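Local coordinates for protein cytolethal distending toxin subunit B (Escherichia coli, PDB 2F1N) that nicks DNA as the endonuclease subunit of a tripartite toxin and very probably causes the DNA damage that arrests intoxicated cells at G2/M, at residues A[54-59]-A[95-100]; A[119-124]-A[165-170]; A[161-166]-A[178-183]. One frame throughout, in Å; residues are numbered along the deposited sequence.

Contact 1: residues A[54-59]-A[95-100]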
loop_
_atom_site.group_PDB
_atom_site.type_symbol
_atom_site.label_atom_id
_atom_site.label_comp_id
_atom_site.label_asym_id
_atom_site.label_seq_id
_atom_site.Cartn_x
_atom_site.Cartn_y
_atom_site.Cartn_z
ATOM N N GLN A 54 0.578 1.783 6.544
ATOM C CA GLN A 54 1.175 3.079 6.892
ATOM C C GLN A 54 1.258 3.212 8.437
ATOM O O GLN A 54 0.578 2.465 9.139
ATOM C CB GLN A 54 0.369 4.274 6.306
ATOM C CG GLN A 54 0.157 4.083 4.748
ATOM C CD GLN A 54 -1.058 3.213 4.481
ATOM O OE1 GLN A 54 -2.063 3.288 5.212
ATOM N NE2 GLN A 54 -0.953 2.310 3.470
ATOM N N GLU A 55 2.131 4.104 8.908
ATOM C CA GLU A 55 2.465 4.217 10.364
ATOM C C GLU A 55 2.701 2.811 10.917
ATOM O O GLU A 55 2.113 2.401 11.932
ATOM C CB GLU A 55 1.347 4.953 11.110
ATOM C CG GLU A 55 1.112 6.335 10.495
ATOM C CD GLU A 55 0.156 7.221 11.294
ATOM O OE1 GLU A 55 0.066 7.098 12.553
ATOM O OE2 GLU A 55 -0.427 8.090 10.627
ATOM N N ALA A 56 3.614 2.087 10.262
ATOM C CA ALA A 56 3.713 0.638 10.457
ATOM C C ALA A 56 4.457 0.244 11.748
ATOM O O ALA A 56 4.424 -0.931 12.144
ATOM C CB ALA A 56 4.388 -0.042 9.227
ATOM N N GLY A 57 5.092 1.200 12.431
ATOM C CA GLY A 57 5.811 0.784 13.641
ATOM C C GLY A 57 7.054 -0.037 13.280
ATOM O O GLY A 57 7.875 0.385 12.474
ATOM N N SER A 58 7.175 -1.188 13.900
ATOM C CA SER A 58 8.286 -2.102 13.717
ATOM C C SER A 58 7.635 -3.394 13.223
ATOM O O SER A 58 6.495 -3.700 13.595
ATOM C CB SER A 58 8.974 -2.329 15.077
ATOM O OG SER A 58 9.821 -1.195 15.395
ATOM N N PRO A 59 8.331 -4.161 12.394
ATOM C CA PRO A 59 7.767 -5.440 11.928
ATOM C C PRO A 59 7.664 -6.454 13.088
ATOM O O PRO A 59 8.258 -6.204 14.168
ATOM C CB PRO A 59 8.773 -5.916 10.872
ATOM C CG PRO A 59 10.072 -5.231 11.217
ATOM C CD PRO A 59 9.680 -3.914 11.864
ATOM N N ILE A 95 7.479 -9.550 3.984
ATOM C CA ILE A 95 7.226 -8.160 4.371
ATOM C C ILE A 95 8.279 -7.273 3.767
ATOM O O ILE A 95 9.480 -7.580 3.858
ATOM C CB ILE A 95 7.284 -8.010 5.945
ATOM C CG1 ILE A 95 6.243 -8.923 6.630
ATOM C CG2 ILE A 95 7.013 -6.528 6.314
ATOM C CD1 ILE A 95 6.358 -8.841 8.204
ATOM N N TYR A 96 7.877 -6.158 3.167
ATOM C CA TYR A 96 8.873 -5.193 2.652
ATOM C C TYR A 96 8.680 -3.991 3.534
ATOM O O TYR A 96 7.578 -3.380 3.596
ATOM C CB TYR A 96 8.581 -4.880 1.148
ATOM C CG TYR A 96 8.757 -6.158 0.407
ATOM C CD1 TYR A 96 10.041 -6.556 -0.018
ATOM C CD2 TYR A 96 7.688 -7.070 0.276
ATOM C CE1 TYR A 96 10.251 -7.803 -0.640
ATOM C CE2 TYR A 96 7.896 -8.329 -0.304
ATOM C CZ TYR A 96 9.172 -8.681 -0.763
ATOM O OH TYR A 96 9.389 -9.943 -1.312
ATOM N N PHE A 97 9.728 -3.682 4.287
ATOM C CA PHE A 97 9.577 -2.712 5.383
ATOM C C PHE A 97 10.518 -1.548 5.211
ATOM O O PHE A 97 11.714 -1.770 5.002
ATOM C CB PHE A 97 9.803 -3.419 6.736
ATOM C CG PHE A 97 9.188 -2.678 7.900
ATOM C CD1 PHE A 97 9.827 -1.620 8.456
ATOM C CD2 PHE A 97 7.925 -3.068 8.405
ATOM C CE1 PHE A 97 9.257 -0.900 9.512
ATOM C CE2 PHE A 97 7.339 -2.340 9.487
ATOM C CZ PHE A 97 8.021 -1.258 10.002
ATOM N N SER A 98 10.008 -0.321 5.368
ATOM C CA SER A 98 10.883 0.857 5.307
ATOM C C SER A 98 10.785 1.623 6.605
ATOM O O SER A 98 9.740 2.193 6.878
ATOM C CB SER A 98 10.498 1.822 4.194
ATOM O OG SER A 98 10.646 1.168 2.963
ATOM N N ALA A 99 11.854 1.603 7.387
ATOM C CA ALA A 99 11.994 2.502 8.516
ATOM C C ALA A 99 12.249 3.904 7.922
ATOM O O ALA A 99 13.301 4.180 7.328
ATOM C CB ALA A 99 13.144 2.048 9.381
ATOM N N VAL A 100 11.265 4.766 8.028
ATOM C CA VAL A 100 11.350 6.098 7.460
ATOM C C VAL A 100 12.167 6.912 8.445
ATOM O O VAL A 100 13.171 7.514 8.074
ATOM C CB VAL A 100 9.943 6.685 7.237
ATOM C CG1 VAL A 100 9.999 8.188 6.953
ATOM C CG2 VAL A 100 9.254 5.925 6.068
#
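Pro59 lies over the ring of Phe97 at about a right angle, its CD above the middle of one face, 3.7 Å from the centroid and 12° off the ring normal. This is a CH-pi contact, and the proline ring extends it along one flank of the phenylalanine, CB standing 3.9 Å from Phe97 CD2. At the rim, Gly57 O lies in the plane of the ring, 3.0 Å from Phe97 CZ, where the slightly positive ring edge meets a carbonyl oxygen. Ala56 CB approaches obliquely, 3.7 Å from Phe97 CE2. The loop thus wraps the far end of the ring.

Phe97 CG stands anti to its backbone N (chi1 -159°), which carries the ring off the strand and into the bend of 56-59. At the bend Gly57 has a positive phi (70°), a conformation that favours glycine. Hydrogen bonds from outside hold the loop: Asn108 ND2 donates to Gly57 O, Trp34 NE1 to Ala56 O, and Ser58 OG bonds to Ser27 O.

The fold is that of the DNase I-like endonucleases, a sandwich of two sheets. Phe97 comes from strand 92-98 and also touches Ala110 of strand 109-113, the strand between 92-98 and 50-56 in the eight-stranded sheet, while Pro59, in the loop leaving strand 50-56, reaches Leu80 of strand 78-83.

Contact 2: residues A[119-124]-A[165-170]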
loop_
_atom_site.group_PDB
_atom_site.type_symbol
_atom_site.label_atom_id
_atom_site.label_comp_id
_atom_site.label_asym_id
_atom_site.label_seq_id
_atom_site.Cartn_x
_atom_site.Cartn_y
_atom_site.Cartn_z
ATOM N N GLU A 119 10.268 -7.807 -7.964
ATOM C CA GLU A 119 11.081 -6.589 -8.029
ATOM C C GLU A 119 10.572 -5.664 -6.915
ATOM O O GLU A 119 9.394 -5.701 -6.548
ATOM C CB GLU A 119 10.948 -5.941 -9.434
ATOM C CG GLU A 119 11.922 -4.841 -9.783
ATOM C CD GLU A 119 11.855 -4.434 -11.249
ATOM O OE1 GLU A 119 10.881 -4.772 -11.984
ATOM O OE2 GLU A 119 12.798 -3.751 -11.644
ATOM N N VAL A 120 11.488 -4.891 -6.352
ATOM C CA VAL A 120 11.101 -3.891 -5.342
ATOM C C VAL A 120 11.408 -2.491 -5.849
ATOM O O VAL A 120 12.533 -2.242 -6.323
ATOM C CB VAL A 120 11.844 -4.135 -4.032
ATOM C CG1 VAL A 120 11.269 -3.143 -2.911
ATOM C CG2 VAL A 120 11.678 -5.584 -3.631
ATOM N N PHE A 121 10.439 -1.593 -5.698
ATOM C CA PHE A 121 10.565 -0.170 -6.119
ATOM C C PHE A 121 10.617 0.760 -4.885
ATOM O O PHE A 121 9.815 0.620 -3.977
ATOM C CB PHE A 121 9.412 0.288 -6.994
ATOM C CG PHE A 121 9.212 -0.558 -8.212
ATOM C CD1 PHE A 121 10.247 -0.797 -9.093
ATOM C CD2 PHE A 121 7.988 -1.174 -8.436
ATOM C CE1 PHE A 121 10.049 -1.617 -10.238
ATOM C CE2 PHE A 121 7.810 -2.005 -9.556
ATOM C CZ PHE A 121 8.830 -2.199 -10.447
ATOM N N VAL A 122 11.557 1.702 -4.889
ATOM C CA VAL A 122 11.652 2.689 -3.840
ATOM C C VAL A 122 11.787 4.037 -4.533
ATOM O O VAL A 122 12.811 4.307 -5.187
ATOM C CB VAL A 122 12.912 2.505 -2.999
ATOM C CG1 VAL A 122 12.740 3.386 -1.769
ATOM C CG2 VAL A 122 13.103 1.025 -2.607
ATOM N N LEU A 123 10.752 4.859 -4.424
ATOM C CA LEU A 123 10.736 6.177 -5.044
ATOM C C LEU A 123 10.823 7.270 -3.944
ATOM O O LEU A 123 10.269 7.135 -2.844
ATOM C CB LEU A 123 9.492 6.356 -5.936
ATOM C CG LEU A 123 9.135 5.135 -6.845
ATOM C CD1 LEU A 123 7.958 5.434 -7.722
ATOM C CD2 LEU A 123 10.300 4.640 -7.716
ATOM N N SER A 124 11.540 8.341 -4.269
ATOM C CA SER A 124 11.830 9.403 -3.315
ATOM C C SER A 124 10.590 10.214 -2.971
ATOM O O SER A 124 9.642 10.311 -3.752
ATOM C CB SER A 124 12.943 10.304 -3.896
ATOM O OG SER A 124 14.105 9.484 -4.032
ATOM N N ASN A 165 4.722 8.538 -13.812
ATOM C CA ASN A 165 5.943 8.880 -14.575
ATOM C C ASN A 165 7.067 7.846 -14.472
ATOM O O ASN A 165 7.853 7.659 -15.435
ATOM C CB ASN A 165 6.425 10.303 -14.256
ATOM C CG ASN A 165 5.519 11.373 -14.880
ATOM O OD1 ASN A 165 5.365 11.443 -16.105
ATOM N ND2 ASN A 165 4.933 12.207 -14.059
ATOM N N PHE A 166 7.204 7.214 -13.294
ATOM C CA PHE A 166 8.204 6.180 -13.098
ATOM C C PHE A 166 8.061 5.058 -14.149
ATOM O O PHE A 166 9.043 4.696 -14.841
ATOM C CB PHE A 166 8.102 5.606 -11.674
ATOM C CG PHE A 166 8.984 4.407 -11.433
ATOM C CD1 PHE A 166 10.376 4.513 -11.481
ATOM C CD2 PHE A 166 8.408 3.149 -11.199
ATOM C CE1 PHE A 166 11.203 3.393 -11.267
ATOM C CE2 PHE A 166 9.221 2.035 -10.958
ATOM C CZ PHE A 166 10.634 2.157 -11.021
ATOM N N PHE A 167 6.847 4.541 -14.302
ATOM C CA PHE A 167 6.611 3.489 -15.277
ATOM C C PHE A 167 6.679 4.039 -16.705
ATOM O O PHE A 167 7.298 3.424 -17.538
ATOM C CB PHE A 167 5.279 2.770 -15.013
ATOM C CG PHE A 167 5.313 1.979 -13.778
ATOM C CD1 PHE A 167 6.232 0.909 -13.665
ATOM C CD2 PHE A 167 4.588 2.382 -12.660
ATOM C CE1 PHE A 167 6.347 0.192 -12.498
ATOM C CE2 PHE A 167 4.727 1.683 -11.461
ATOM C CZ PHE A 167 5.598 0.606 -11.373
ATOM N N ARG A 168 6.103 5.216 -16.964
ATOM C CA ARG A 168 6.168 5.789 -18.337
ATOM C C ARG A 168 7.595 5.936 -18.845
ATOM O O ARG A 168 7.876 5.705 -20.048
ATOM C CB ARG A 168 5.483 7.201 -18.372
ATOM C CG ARG A 168 5.224 7.705 -19.825
ATOM C CD ARG A 168 4.098 8.674 -19.898
ATOM N NE ARG A 168 3.970 9.256 -21.237
ATOM C CZ ARG A 168 4.720 10.249 -21.737
ATOM N NH1 ARG A 168 5.717 10.794 -21.058
ATOM N NH2 ARG A 168 4.478 10.677 -22.968
ATOM N N ASP A 169 8.503 6.309 -17.949
ATOM C CA ASP A 169 9.874 6.599 -18.334
ATOM C C ASP A 169 10.755 5.348 -18.416
ATOM O O ASP A 169 11.935 5.464 -18.759
ATOM C CB ASP A 169 10.486 7.525 -17.294
ATOM C CG ASP A 169 9.957 8.952 -17.397
ATOM O OD1 ASP A 169 9.235 9.280 -18.378
ATOM O OD2 ASP A 169 10.206 9.764 -16.494
ATOM N N SER A 170 10.209 4.174 -18.078
ATOM C CA SER A 170 11.024 2.952 -18.111
ATOM C C SER A 170 11.542 2.710 -19.523
ATOM O O SER A 170 10.841 2.959 -20.487
ATOM C CB SER A 170 10.244 1.718 -17.679
ATOM O OG SER A 170 9.574 1.889 -16.429
#
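With chi1 at 173°, Phe166 swings its ring out beside its own carbonyl carbon and toward strand 119-123, while the chi1 of Phe121 (-56°) turns a face of that ring to meet it. The edge of Phe166 points at this face in a T-shaped pair, with centroids 5.1 Å apart and planes at 68°; Phe166 CE2 sits 3.5 Å from Phe121 CD1, over the rim of the face rather than its centre. Phe167 also turns an edge to Phe121, more nearly square, its CZ 3.9 Å from Phe121 CE2. The three rings form an aromatic cluster between helix 156-168 and strand 119-123, an outermost strand of the six-stranded sheet in this DNase I-like fold. Leu123, two residues along the same strand, sets CD2 over the centre of the Phe166 face, 3.8 Å from the centroid, in a CH-pi contact. Its other methyl, CD1, lies 4.0 Å from Phe166 CB. Where the helix ends, Phe167 O accepts from Ser170 N and, at 3.0 Å, from Ser170 OG. Phe121 and Phe167 both pack on Ala142 of strand 141-147.

Contact 3: residues A[161-166]-A[178-183]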
loop_
_atom_site.group_PDB
_atom_site.type_symbol
_atom_site.label_atom_id
_atom_site.label_comp_id
_atom_site.label_asym_id
_atom_site.label_seq_id
_atom_site.Cartn_x
_atom_site.Cartn_y
_atom_site.Cartn_z
ATOM N N GLU A 161 1.385 11.074 -9.448
ATOM C CA GLU A 161 2.109 11.473 -10.651
ATOM C C GLU A 161 3.524 10.847 -10.728
ATOM O O GLU A 161 3.990 10.436 -11.830
ATOM C CB GLU A 161 2.123 12.991 -10.819
ATOM C CG GLU A 161 0.707 13.530 -11.038
ATOM C CD GLU A 161 0.521 15.003 -10.740
ATOM O OE1 GLU A 161 1.454 15.665 -10.238
ATOM O OE2 GLU A 161 -0.618 15.493 -10.991
ATOM N N GLU A 162 4.181 10.748 -9.583
ATOM C CA GLU A 162 5.477 10.078 -9.529
ATOM C C GLU A 162 5.414 8.620 -9.987
ATOM O O GLU A 162 6.287 8.172 -10.715
ATOM C CB GLU A 162 6.154 10.174 -8.163
ATOM C CG GLU A 162 7.596 9.615 -8.189
ATOM C CD GLU A 162 8.446 9.990 -6.984
ATOM O OE1 GLU A 162 8.123 9.592 -5.870
ATOM O OE2 GLU A 162 9.471 10.684 -7.152
ATOM N N VAL A 163 4.374 7.887 -9.579
ATOM C CA VAL A 163 4.243 6.481 -9.974
ATOM C C VAL A 163 3.944 6.411 -11.463
ATOM O O VAL A 163 4.556 5.632 -12.179
ATOM C CB VAL A 163 3.093 5.779 -9.208
ATOM C CG1 VAL A 163 2.853 4.365 -9.778
ATOM C CG2 VAL A 163 3.438 5.718 -7.682
ATOM N N TYR A 164 3.018 7.226 -11.937
ATOM C CA TYR A 164 2.709 7.215 -13.374
ATOM C C TYR A 164 3.989 7.505 -14.202
ATOM O O TYR A 164 4.294 6.828 -15.200
ATOM C CB TYR A 164 1.707 8.355 -13.649
ATOM C CG TYR A 164 1.546 8.674 -15.122
ATOM C CD1 TYR A 164 0.687 7.926 -15.922
ATOM C CD2 TYR A 164 2.233 9.745 -15.698
ATOM C CE1 TYR A 164 0.512 8.270 -17.276
ATOM C CE2 TYR A 164 2.096 10.060 -17.028
ATOM C CZ TYR A 164 1.233 9.323 -17.814
ATOM O OH TYR A 164 1.073 9.680 -19.153
ATOM N N ASN A 165 4.722 8.538 -13.812
ATOM C CA ASN A 165 5.943 8.880 -14.575
ATOM C C ASN A 165 7.067 7.846 -14.472
ATOM O O ASN A 165 7.853 7.659 -15.435
ATOM C CB ASN A 165 6.425 10.303 -14.256
ATOM C CG ASN A 165 5.519 11.373 -14.880
ATOM O OD1 ASN A 165 5.365 11.443 -16.105
ATOM N ND2 ASN A 165 4.933 12.207 -14.059
ATOM N N PHE A 166 7.204 7.214 -13.294
ATOM C CA PHE A 166 8.204 6.180 -13.098
ATOM C C PHE A 166 8.061 5.058 -14.149
ATOM O O PHE A 166 9.043 4.696 -14.841
ATOM C CB PHE A 166 8.102 5.606 -11.674
ATOM C CG PHE A 166 8.984 4.407 -11.433
ATOM C CD1 PHE A 166 10.376 4.513 -11.481
ATOM C CD2 PHE A 166 8.408 3.149 -11.199
ATOM C CE1 PHE A 166 11.203 3.393 -11.267
ATOM C CE2 PHE A 166 9.221 2.035 -10.958
ATOM C CZ PHE A 166 10.634 2.157 -11.021
ATOM N N LEU A 178 3.151 -1.993 -17.178
ATOM C CA LEU A 178 2.709 -2.705 -15.982
ATOM C C LEU A 178 1.413 -2.087 -15.448
ATOM O O LEU A 178 1.165 -0.862 -15.558
ATOM C CB LEU A 178 3.817 -2.637 -14.905
ATOM C CG LEU A 178 5.145 -3.384 -15.192
ATOM C CD1 LEU A 178 6.227 -3.019 -14.101
ATOM C CD2 LEU A 178 4.958 -4.941 -15.277
ATOM N N ASN A 179 0.534 -2.918 -14.908
ATOM C CA ASN A 179 -0.626 -2.387 -14.218
ATOM C C ASN A 179 -0.219 -2.076 -12.800
ATOM O O ASN A 179 0.264 -2.953 -12.120
ATOM C CB ASN A 179 -1.755 -3.412 -14.213
ATOM C CG ASN A 179 -2.275 -3.678 -15.629
ATOM O OD1 ASN A 179 -2.661 -2.757 -16.313
ATOM N ND2 ASN A 179 -2.260 -4.940 -16.058
ATOM N N TRP A 180 -0.419 -0.833 -12.379
ATOM C CA TRP A 180 -0.002 -0.435 -11.016
ATOM C C TRP A 180 -1.174 -0.040 -10.135
ATOM O O TRP A 180 -2.239 0.412 -10.623
ATOM C CB TRP A 180 1.051 0.666 -11.066
ATOM C CG TRP A 180 0.808 1.835 -11.997
ATOM C CD1 TRP A 180 1.342 1.981 -13.247
ATOM C CD2 TRP A 180 0.040 3.027 -11.748
ATOM N NE1 TRP A 180 0.964 3.186 -13.787
ATOM C CE2 TRP A 180 0.185 3.862 -12.892
ATOM C CE3 TRP A 180 -0.729 3.510 -10.648
ATOM C CZ2 TRP A 180 -0.436 5.127 -13.009
ATOM C CZ3 TRP A 180 -1.340 4.790 -10.760
ATOM C CH2 TRP A 180 -1.172 5.585 -11.923
ATOM N N MET A 181 -0.986 -0.198 -8.811
ATOM C CA MET A 181 -2.016 0.204 -7.878
ATOM C C MET A 181 -1.316 0.869 -6.705
ATOM O O MET A 181 -0.389 0.295 -6.170
ATOM C CB MET A 181 -2.820 -0.991 -7.371
ATOM C CG MET A 181 -3.990 -0.488 -6.549
ATOM S SD MET A 181 -5.042 -1.765 -5.840
ATOM C CE MET A 181 -5.554 -2.653 -7.307
ATOM N N ILE A 182 -1.760 2.069 -6.361
ATOM C CA ILE A 182 -1.228 2.767 -5.178
ATOM C C ILE A 182 -2.288 2.673 -4.066
ATOM O O ILE A 182 -3.431 3.134 -4.228
ATOM C CB ILE A 182 -0.965 4.248 -5.502
ATOM C CG1 ILE A 182 -0.120 4.419 -6.798
ATOM C CG2 ILE A 182 -0.261 4.887 -4.276
ATOM C CD1 ILE A 182 -0.044 5.862 -7.337
ATOM N N LEU A 183 -1.915 2.101 -2.927
ATOM C CA LEU A 183 -2.858 1.868 -1.822
ATOM C C LEU A 183 -2.350 2.702 -0.670
ATOM O O LEU A 183 -1.177 2.607 -0.317
ATOM C CB LEU A 183 -2.768 0.402 -1.402
ATOM C CG LEU A 183 -3.348 -0.593 -2.422
ATOM C CD1 LEU A 183 -2.617 -1.979 -2.381
ATOM C CD2 LEU A 183 -4.828 -0.762 -2.059
#
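Val163 divides its two methyls between Trp180 and Ile182, two residues apart on the strand and both facing the helix. CG1 lies over one face of the Trp180 indole, toward the rim, in a CH-pi contact 4.0 Å from the centroid of the six-membered ring and 25° off its normal, nearest to Trp180 CD2 (3.7 Å). CG2 meets Ile182 tip to tip, 3.5 Å from CD1, while the indole lies across the valine. Trp180 CG sits between the backbone N and the carbonyl carbon (chi1 46°), a turn that lays the indole along the helix. The benzo ring meets Tyr164 obliquely, Trp180 CZ2 being 3.8 Å from Tyr164 CA; CZ2 also lies at the edge of the tyrosine ring, near its plane. The indole N-H is satisfied by Ser229 OG, which is also hydrogen-bonded to Tyr164 O. Segment 161-166 of helix 156-168 runs nearly antiparallel to strand 179-183 (161°), the axes of these short segments 9.9 Å apart at closest approach. This is the helix-to-second-strand packing of a beta-alpha-beta crossover: Val163 also touches Phe144 of the parallel first strand, 141-147, and Tyr164 packs against helix 199-203.

How the contacts relate
All three contacts are buried and apolar, with no hydrogen bond between their segments, though partly exposed residues contribute: Ser58 and Pro59 in contact 1, Phe166 in contact 2, Tyr164 in contact 3. Contacts 2 and 3, their centres about 8 Å apart, share helix 156-168 on the six-stranded sheet, where strand 119-123 is an outermost strand and 179-183 an inner one. The helix meets the edge strand through a cluster of phenylalanines and the inner strand through aliphatic groups and an indole; Phe167 of contact 2 joins them by meeting the Trp180 ring. Contact 1 belongs to the eight-stranded sheet and joins a loop to a strand, its centre about 20 Å from either of the others.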